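Periplasmic sugar-binding domain protein (Pseudomonas fluorescens Pf-5, PDB 3H75) probably binds a sugar or related carbohydrate in the periplasm, as a two-domain member of the bacterial solute-binding protein 2 family. Local coordinates at residues 20-25 with 90-95; 66-69 with 74-77; 269-274 with 331-336. All blocks are in the same frame, centred on the assembly; numbering follows the deposited sequence.

Interaction 1. Residues 20-25 with 90-95; sequences VSYSQF and FIVNSP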
loop_
_atom_site.group_PDB
_atom_site.type_symbol
_atom_site.label_atom_id
_atom_site.label_comp_id
_atom_site.label_asym_id
_atom_site.label_seq_id
_atom_site.Cartn_x
_atom_site.Cartn_y
_atom_site.Cartn_z
ATOM N N VAL A 20 -7.595 -7.508 1.601
ATOM C CA VAL A 20 -8.919 -7.695 2.175
ATOM C C VAL A 20 -9.254 -6.428 2.973
ATOM O O VAL A 20 -10.384 -5.943 2.943
ATOM C CB VAL A 20 -8.967 -8.928 3.100
ATOM C CG1 VAL A 20 -10.274 -8.941 3.891
ATOM C CG2 VAL A 20 -8.843 -10.202 2.265
ATOM N N SER A 21 -8.265 -5.878 3.677
ATOM C CA SER A 21 -8.491 -4.658 4.444
ATOM C C SER A 21 -8.826 -3.493 3.515
ATOM O O SER A 21 -9.647 -2.635 3.843
ATOM C CB SER A 21 -7.258 -4.324 5.287
ATOM O OG SER A 21 -7.112 -5.274 6.329
ATOM N N TYR A 22 -8.186 -3.477 2.350
ATOM C CA TYR A 22 -8.410 -2.439 1.349
ATOM C C TYR A 22 -9.871 -2.559 0.903
ATOM O O TYR A 22 -10.588 -1.562 0.816
ATOM C CB TYR A 22 -7.466 -2.677 0.168
ATOM C CG TYR A 22 -7.321 -1.536 -0.817
ATOM C CD1 TYR A 22 -6.222 -0.679 -0.766
ATOM C CD2 TYR A 22 -8.241 -1.363 -1.853
ATOM C CE1 TYR A 22 -6.030 0.315 -1.729
ATOM C CE2 TYR A 22 -8.061 -0.370 -2.818
ATOM C CZ TYR A 22 -6.952 0.458 -2.756
ATOM O OH TYR A 22 -6.732 1.388 -3.742
ATOM N N SER A 23 -10.302 -3.789 0.631
ATOM C CA SER A 23 -11.674 -4.053 0.208
ATOM C C SER A 23 -12.700 -3.687 1.273
ATOM O O SER A 23 -13.713 -3.051 0.976
ATOM C CB SER A 23 -11.845 -5.533 -0.153
ATOM O OG SER A 23 -11.132 -5.857 -1.329
ATOM N N GLN A 24 -12.439 -4.085 2.514
ATOM C CA GLN A 24 -13.370 -3.802 3.596
ATOM C C GLN A 24 -13.556 -2.308 3.816
ATOM O O GLN A 24 -14.669 -1.854 4.101
ATOM C CB GLN A 24 -12.906 -4.469 4.895
ATOM C CG GLN A 24 -12.846 -5.987 4.807
ATOM C CD GLN A 24 -14.170 -6.602 4.394
ATOM O OE1 GLN A 24 -15.161 -6.511 5.117
ATOM N NE2 GLN A 24 -14.195 -7.230 3.219
ATOM N N PHE A 25 -12.479 -1.538 3.680
ATOM C CA PHE A 25 -12.570 -0.093 3.857
ATOM C C PHE A 25 -13.439 0.483 2.736
ATOM O O PHE A 25 -14.274 1.358 2.975
ATOM C CB PHE A 25 -11.174 0.544 3.828
ATOM C CG PHE A 25 -11.142 1.957 4.349
ATOM C CD1 PHE A 25 -11.300 2.211 5.708
ATOM C CD2 PHE A 25 -10.973 3.036 3.483
ATOM C CE1 PHE A 25 -11.290 3.525 6.202
ATOM C CE2 PHE A 25 -10.964 4.352 3.966
ATOM C CZ PHE A 25 -11.122 4.592 5.330
ATOM N N PHE A 90 -10.664 4.514 -13.480
ATOM C CA PHE A 90 -9.955 5.155 -12.386
ATOM C C PHE A 90 -8.779 4.255 -12.028
ATOM O O PHE A 90 -8.963 3.109 -11.614
ATOM C CB PHE A 90 -10.867 5.344 -11.179
ATOM C CG PHE A 90 -10.413 6.433 -10.256
ATOM C CD1 PHE A 90 -10.310 7.741 -10.715
ATOM C CD2 PHE A 90 -10.066 6.152 -8.940
ATOM C CE1 PHE A 90 -9.864 8.764 -9.877
ATOM C CE2 PHE A 90 -9.618 7.162 -8.093
ATOM C CZ PHE A 90 -9.516 8.474 -8.564
ATOM N N ILE A 91 -7.573 4.785 -12.210
ATOM C CA ILE A 91 -6.326 4.067 -11.947
ATOM C C ILE A 91 -5.798 4.437 -10.565
ATOM O O ILE A 91 -5.611 5.615 -10.263
ATOM C CB ILE A 91 -5.260 4.446 -12.996
ATOM C CG1 ILE A 91 -5.820 4.239 -14.404
ATOM C CG2 ILE A 91 -3.996 3.630 -12.778
ATOM C CD1 ILE A 91 -6.253 2.825 -14.695
ATOM N N VAL A 92 -5.537 3.438 -9.728
ATOM C CA VAL A 92 -5.073 3.737 -8.384
ATOM C C VAL A 92 -3.744 3.144 -7.955
ATOM O O VAL A 92 -3.181 2.267 -8.618
ATOM C CB VAL A 92 -6.128 3.320 -7.333
ATOM C CG1 VAL A 92 -7.423 4.072 -7.577
ATOM C CG2 VAL A 92 -6.361 1.811 -7.392
ATOM N N ASN A 93 -3.264 3.674 -6.828
ATOM C CA ASN A 93 -2.027 3.273 -6.156
ATOM C C ASN A 93 -0.697 3.743 -6.749
ATOM O O ASN A 93 0.231 4.046 -6.005
ATOM C CB ASN A 93 -2.026 1.757 -5.954
ATOM C CG ASN A 93 -3.053 1.312 -4.918
ATOM O OD1 ASN A 93 -3.892 2.103 -4.477
ATOM N ND2 ASN A 93 -2.995 0.045 -4.531
ATOM N N SER A 94 -0.589 3.801 -8.072
ATOM C CA SER A 94 0.641 4.276 -8.698
ATOM C C SER A 94 0.295 5.147 -9.899
ATOM O O SER A 94 -0.736 4.952 -10.534
ATOM C CB SER A 94 1.547 3.105 -9.123
ATOM O OG SER A 94 1.068 2.462 -10.276
ATOM N N PRO A 95 1.173 6.110 -10.227
ATOM C CA PRO A 95 1.055 7.074 -11.327
ATOM C C PRO A 95 0.910 6.515 -12.736
ATOM O O PRO A 95 1.440 5.455 -13.062
ATOM C CB PRO A 95 2.332 7.905 -11.194
ATOM C CG PRO A 95 2.688 7.780 -9.751
ATOM C CD PRO A 95 2.424 6.331 -9.481
#

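Interaction 2. Residues 66-69 with 74-77; sequences LMLV and VAPQ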
loop_
_atom_site.group_PDB
_atom_site.type_symbol
_atom_site.label_atom_id
_atom_site.label_comp_id
_atom_site.label_asym_id
_atom_site.label_seq_id
_atom_site.Cartn_x
_atom_site.Cartn_y
_atom_site.Cartn_z
ATOM N N LEU A 66 -14.847 1.724 -13.578
ATOM C CA LEU A 66 -14.016 0.531 -13.487
ATOM C C LEU A 66 -12.742 1.031 -12.807
ATOM O O LEU A 66 -12.052 1.905 -13.335
ATOM C CB LEU A 66 -13.684 -0.012 -14.884
ATOM C CG LEU A 66 -13.334 -1.492 -15.117
ATOM C CD1 LEU A 66 -12.121 -1.575 -16.036
ATOM C CD2 LEU A 66 -13.080 -2.222 -13.806
HETATM N N MSE A 67 -12.452 0.504 -11.622
HETATM C CA MSE A 67 -11.264 0.898 -10.879
HETATM C C MSE A 67 -10.242 -0.229 -10.918
HETATM O O MSE A 67 -10.589 -1.393 -10.763
HETATM C CB MSE A 67 -11.628 1.206 -9.432
HETATM C CG MSE A 67 -10.516 1.877 -8.652
HETATM SE SE MSE A 67 -11.075 2.160 -6.819
HETATM C CE MSE A 67 -12.777 2.975 -7.091
ATOM N N LEU A 68 -8.981 0.113 -11.135
ATOM C CA LEU A 68 -7.940 -0.902 -11.200
ATOM C C LEU A 68 -6.613 -0.346 -10.722
ATOM O O LEU A 68 -6.388 0.866 -10.748
ATOM C CB LEU A 68 -7.775 -1.410 -12.637
ATOM C CG LEU A 68 -7.430 -0.341 -13.684
ATOM C CD1 LEU A 68 -6.510 -0.928 -14.751
ATOM C CD2 LEU A 68 -8.712 0.205 -14.300
ATOM N N VAL A 69 -5.736 -1.244 -10.288
ATOM C CA VAL A 69 -4.415 -0.859 -9.818
ATOM C C VAL A 69 -3.501 -0.770 -11.029
ATOM O O VAL A 69 -3.592 -1.581 -11.949
ATOM C CB VAL A 69 -3.861 -1.901 -8.831
ATOM C CG1 VAL A 69 -2.460 -1.516 -8.401
ATOM C CG2 VAL A 69 -4.783 -2.004 -7.616
ATOM N N VAL A 74 -0.545 -5.103 -17.658
ATOM C CA VAL A 74 -1.985 -5.301 -17.777
ATOM C C VAL A 74 -2.788 -4.008 -17.900
ATOM O O VAL A 74 -3.724 -3.927 -18.693
ATOM C CB VAL A 74 -2.526 -6.117 -16.585
ATOM C CG1 VAL A 74 -4.041 -6.224 -16.668
ATOM C CG2 VAL A 74 -1.899 -7.501 -16.589
ATOM N N ALA A 75 -2.424 -2.995 -17.121
ATOM C CA ALA A 75 -3.134 -1.722 -17.161
ATOM C C ALA A 75 -3.220 -1.128 -18.569
ATOM O O ALA A 75 -4.285 -0.677 -18.987
ATOM C CB ALA A 75 -2.478 -0.724 -16.205
ATOM N N PRO A 76 -2.101 -1.108 -19.314
ATOM C CA PRO A 76 -2.149 -0.549 -20.671
ATOM C C PRO A 76 -3.147 -1.281 -21.567
ATOM O O PRO A 76 -3.873 -0.654 -22.339
ATOM C CB PRO A 76 -0.712 -0.711 -21.160
ATOM C CG PRO A 76 0.084 -0.568 -19.900
ATOM C CD PRO A 76 -0.712 -1.415 -18.928
ATOM N N GLN A 77 -3.184 -2.606 -21.459
ATOM C CA GLN A 77 -4.098 -3.398 -22.273
ATOM C C GLN A 77 -5.547 -3.092 -21.911
ATOM O O GLN A 77 -6.408 -3.017 -22.785
ATOM C CB GLN A 77 -3.815 -4.894 -22.100
ATOM C CG GLN A 77 -2.373 -5.288 -22.387
ATOM C CD GLN A 77 -2.190 -6.786 -22.545
ATOM O OE1 GLN A 77 -1.076 -7.304 -22.445
ATOM N NE2 GLN A 77 -3.285 -7.490 -22.808
#

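Interaction 3. Residues 269-274 with 331-336; sequences ALVALH and YRYPFG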
loop_
_atom_site.group_PDB
_atom_site.type_symbol
_atom_site.label_atom_id
_atom_site.label_comp_id
_atom_site.label_asym_id
_atom_site.label_seq_id
_atom_site.Cartn_x
_atom_site.Cartn_y
_atom_site.Cartn_z
ATOM N N ALA A 269 -10.950 6.908 -2.866
ATOM C CA ALA A 269 -11.227 6.852 -4.296
ATOM C C ALA A 269 -12.733 6.844 -4.540
ATOM O O ALA A 269 -13.220 7.491 -5.467
ATOM C CB ALA A 269 -10.588 5.602 -4.909
ATOM N N LEU A 270 -13.475 6.117 -3.710
ATOM C CA LEU A 270 -14.924 6.060 -3.886
ATOM C C LEU A 270 -15.575 7.401 -3.567
ATOM O O LEU A 270 -16.595 7.755 -4.164
ATOM C CB LEU A 270 -15.530 4.929 -3.046
ATOM C CG LEU A 270 -15.142 3.536 -3.566
ATOM C CD1 LEU A 270 -15.749 2.455 -2.701
ATOM C CD2 LEU A 270 -15.610 3.370 -4.999
ATOM N N VAL A 271 -14.994 8.156 -2.637
ATOM C CA VAL A 271 -15.538 9.473 -2.321
ATOM C C VAL A 271 -15.368 10.334 -3.571
ATOM O O VAL A 271 -16.285 11.053 -3.975
ATOM C CB VAL A 271 -14.784 10.156 -1.157
ATOM C CG1 VAL A 271 -15.262 11.599 -1.006
ATOM C CG2 VAL A 271 -15.014 9.392 0.134
ATOM N N ALA A 272 -14.189 10.256 -4.183
ATOM C CA ALA A 272 -13.908 11.027 -5.389
ATOM C C ALA A 272 -14.819 10.624 -6.549
ATOM O O ALA A 272 -15.327 11.487 -7.273
ATOM C CB ALA A 272 -12.443 10.862 -5.790
ATOM N N LEU A 273 -15.029 9.323 -6.732
ATOM C CA LEU A 273 -15.886 8.858 -7.818
ATOM C C LEU A 273 -17.333 9.231 -7.545
ATOM O O LEU A 273 -18.076 9.583 -8.463
ATOM C CB LEU A 273 -15.750 7.344 -8.009
ATOM C CG LEU A 273 -14.366 6.908 -8.497
ATOM C CD1 LEU A 273 -14.363 5.408 -8.751
ATOM C CD2 LEU A 273 -13.999 7.663 -9.765
ATOM N N HIS A 274 -17.733 9.146 -6.282
ATOM C CA HIS A 274 -19.086 9.514 -5.884
ATOM C C HIS A 274 -19.330 10.960 -6.301
ATOM O O HIS A 274 -20.375 11.293 -6.864
ATOM C CB HIS A 274 -19.230 9.359 -4.365
ATOM C CG HIS A 274 -20.433 10.041 -3.789
ATOM N ND1 HIS A 274 -20.470 11.393 -3.533
ATOM C CD2 HIS A 274 -21.636 9.551 -3.399
ATOM C CE1 HIS A 274 -21.641 11.709 -3.004
ATOM N NE2 HIS A 274 -22.365 10.610 -2.914
ATOM N N TYR A 331 -12.703 23.924 0.300
ATOM C CA TYR A 331 -12.821 22.604 0.894
ATOM C C TYR A 331 -11.954 21.691 0.060
ATOM O O TYR A 331 -12.132 21.592 -1.155
ATOM C CB TYR A 331 -14.255 22.063 0.845
ATOM C CG TYR A 331 -14.352 20.614 1.308
ATOM C CD1 TYR A 331 -14.395 20.296 2.668
ATOM C CD2 TYR A 331 -14.346 19.561 0.389
ATOM C CE1 TYR A 331 -14.428 18.970 3.101
ATOM C CE2 TYR A 331 -14.377 18.231 0.814
ATOM C CZ TYR A 331 -14.418 17.944 2.169
ATOM O OH TYR A 331 -14.450 16.640 2.596
ATOM N N ARG A 332 -11.000 21.050 0.714
ATOM C CA ARG A 332 -10.122 20.106 0.055
ATOM C C ARG A 332 -10.334 18.831 0.846
ATOM O O ARG A 332 -10.547 18.879 2.057
ATOM C CB ARG A 332 -8.662 20.558 0.138
ATOM C CG ARG A 332 -8.373 21.870 -0.581
ATOM C CD ARG A 332 -6.882 22.025 -0.865
ATOM N NE ARG A 332 -6.563 23.265 -1.574
ATOM C CZ ARG A 332 -7.154 23.664 -2.698
ATOM N NH1 ARG A 332 -8.104 22.924 -3.250
ATOM N NH2 ARG A 332 -6.786 24.799 -3.277
ATOM N N TYR A 333 -10.312 17.693 0.167
ATOM C CA TYR A 333 -10.511 16.424 0.849
ATOM C C TYR A 333 -9.436 16.234 1.912
ATOM O O TYR A 333 -8.245 16.354 1.626
ATOM C CB TYR A 333 -10.444 15.272 -0.148
ATOM C CG TYR A 333 -11.513 15.304 -1.215
ATOM C CD1 TYR A 333 -12.864 15.265 -0.878
ATOM C CD2 TYR A 333 -11.169 15.320 -2.567
ATOM C CE1 TYR A 333 -13.848 15.229 -1.863
ATOM C CE2 TYR A 333 -12.142 15.286 -3.557
ATOM C CZ TYR A 333 -13.477 15.238 -3.200
ATOM O OH TYR A 333 -14.438 15.168 -4.182
ATOM N N PRO A 334 -9.848 15.955 3.159
ATOM C CA PRO A 334 -8.891 15.751 4.250
ATOM C C PRO A 334 -8.496 14.280 4.390
ATOM O O PRO A 334 -8.284 13.789 5.498
ATOM C CB PRO A 334 -9.659 16.255 5.461
ATOM C CG PRO A 334 -11.045 15.777 5.165
ATOM C CD PRO A 334 -11.215 16.116 3.690
ATOM N N PHE A 335 -8.399 13.585 3.257
ATOM C CA PHE A 335 -8.043 12.168 3.253
ATOM C C PHE A 335 -6.771 11.870 4.041
ATOM O O PHE A 335 -5.717 12.451 3.787
ATOM C CB PHE A 335 -7.861 11.656 1.818
ATOM C CG PHE A 335 -9.083 11.796 0.952
ATOM C CD1 PHE A 335 -10.359 11.548 1.456
ATOM C CD2 PHE A 335 -8.947 12.131 -0.390
ATOM C CE1 PHE A 335 -11.485 11.633 0.630
ATOM C CE2 PHE A 335 -10.062 12.216 -1.226
ATOM C CZ PHE A 335 -11.330 11.968 -0.714
ATOM N N GLY A 336 -6.871 10.946 4.990
ATOM C CA GLY A 336 -5.714 10.593 5.790
ATOM C C GLY A 336 -6.051 9.610 6.890
ATOM O O GLY A 336 -7.220 9.381 7.204
#

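Interaction 1. Residues 20-25 with 90-95
Tyr22 and Asn93 are joined by the one hydrogen bond between residues 20-25 and 90-95: the phenol OH of Tyr22 donates to OD1 of Asn93 at 3.0 Å. The donor stands at a C=O...O angle of 125° and is tilted 28° out of the carbonyl plane. The phenol and the amide reach toward each other from helix and strand, with ring and amide planes turned 76° against each other. With CG of Tyr22 anti to the backbone N, the ring leaves helix 17-33 directed at the strand, and the two side chains together bridge 11.4 Å between CA of Tyr22 and CA of Asn93.

Helix 17-33 follows strand 5-10, the first strand in the chain, in this lobe of a periplasmic binding protein fold, and the contact falls at the C-terminal end of strand 88-93. Glycerol and sulfate, probably from the crystallisation liquor, each lie about 5 Å from the side chain of Asn93, consistent with a pocket at the C-terminal ends of the strands.

Van der Waals contact is slight. The CG2 methyl of Val92 lies 3.7 Å from the phenol oxygen OH of Tyr22, while the Tyr22 ring also meets Phe8 and Trp19, and Leu265 touches both Tyr22 and Asn93. A phenylalanine in place of Tyr22 would probably keep much of this ring packing but leave the Asn93 carbonyl without its phenol donor and its amide less firmly oriented.

Interaction 2. Residues 66-69 with 74-77
Leu68 reaches from strand 65-69 to the first turn of helix 74-82, where its CD1 methyl rests against Ala75. The contact lies within a right-handed beta-alpha-beta unit, strand 65-69, helix 74-82 and strand 88-93, the repeating element of the parallel sheet in this Rossmann-like lobe. Just four residues separate 66-69 from 74-77, so the chain leaves the end of the strand and at once lays the helix over one side of the sheet.

The Leu68 methyl touches both backbone and side chain of the alanine, with CD1 4.2 Å from CA of Ala75 and 4.3 Å from its CB. This is van der Waals packing, and no hydrogen bond links the two segments. The short alanine side chain points toward the strand, and the backbones come within 7.5 Å between CA of Val69 and CA of Ala75. In Leu68, CG lies between the backbone N and the carbonyl carbon (chi1 58°), a placement that carries the branched end out over the helix.

Strand neighbours divide between the two sides of the sheet. The selenomethionine Met67 packs on Phe8 and Val92, whereas Leu68 on the helix side also meets Ile91 of the adjoining strand. Helix 46-58 lies alongside the new helix, Val74 touching its Pro46 and Leu50, and Ala75 is further covered by Asn70 and Gln100. The side chain of Val69 packs on Pro11 and Val92 and lies about 4 Å from a bound sulfate that probably came from the crystallisation liquor. Its backbone supplies the remaining contact with the helix: the carbonyl O of Val69 lies 4.5 Å from the CB methyl of Ala75.

Interaction 3. Residues 269-274 with 331-336
Val271 projects from helix 265-277 toward two aromatic side chains, Tyr333 and Phe335, which the irregular segment 331-336 presents to it. Valine and phenylalanine reach for each other across the gap between helix and loop: CB of Val271 is 3.9 Å from CZ of Phe335, and the CG1 methyl lies at the edge of that ring, in its plane, 4.0 Å from the same CZ. Toward Tyr333 the geometry differs, because the valine and the tyrosine run past one another, and CG1 of Val271 comes 4.0 Å from CE1 of Tyr333. One methyl therefore serves both rings, placed there by a chi1 of 172° that sets CG1 opposite the backbone N.

The aromatic residues also pack on each other. CB of Tyr333 sits over one face of the Phe335 ring, 3.2 Å above its plane and offset toward the rim. Pro334 between them packs on Leu322.

Farther along the helix the tyrosine passes Ala272, the OH of Tyr333 lying 4.3 Å from CA of Ala272. The hydroxyl itself is hydrogen-bonded to OD2 of Asp275, one turn beyond Val271, so the ring is anchored at its polar end while its CE1 packs on the valine. Trp268 stacks on Phe335, and Phe319 and Leu322 of helix 319-322 supply further cover for Val271.

No hydrogen bond crosses between the two segments. This is apolar packing of a C-terminal chain segment, between helices 319-322 and 338-341, against the outer side of a helix whose other side lies on the parallel sheet in the alpha/beta lobe of a periplasmic binding protein fold.

All three contacts build on one lobe and its parallel sheet. Interactions 1 and 2 share it directly, since strands 88-93 and 65-69 are neighbours, with Val92 N 2.9 Å from Leu68 O in a probable hydrogen bond. Interaction 2 lies on one side of the sheet; helix 265-277 of interaction 3 lies on the other, where Phe90 packs on Ala269 and Leu273, and Met67 on Leu270 and Leu273. Interactions 1 and 2 are buried, whereas interaction 3 is partly exposed and buries the largest area, 165 Å². Chemistry follows place: a polar bond at the strand end, aliphatic packing inside the beta-alpha-beta unit, and aromatic cover outside.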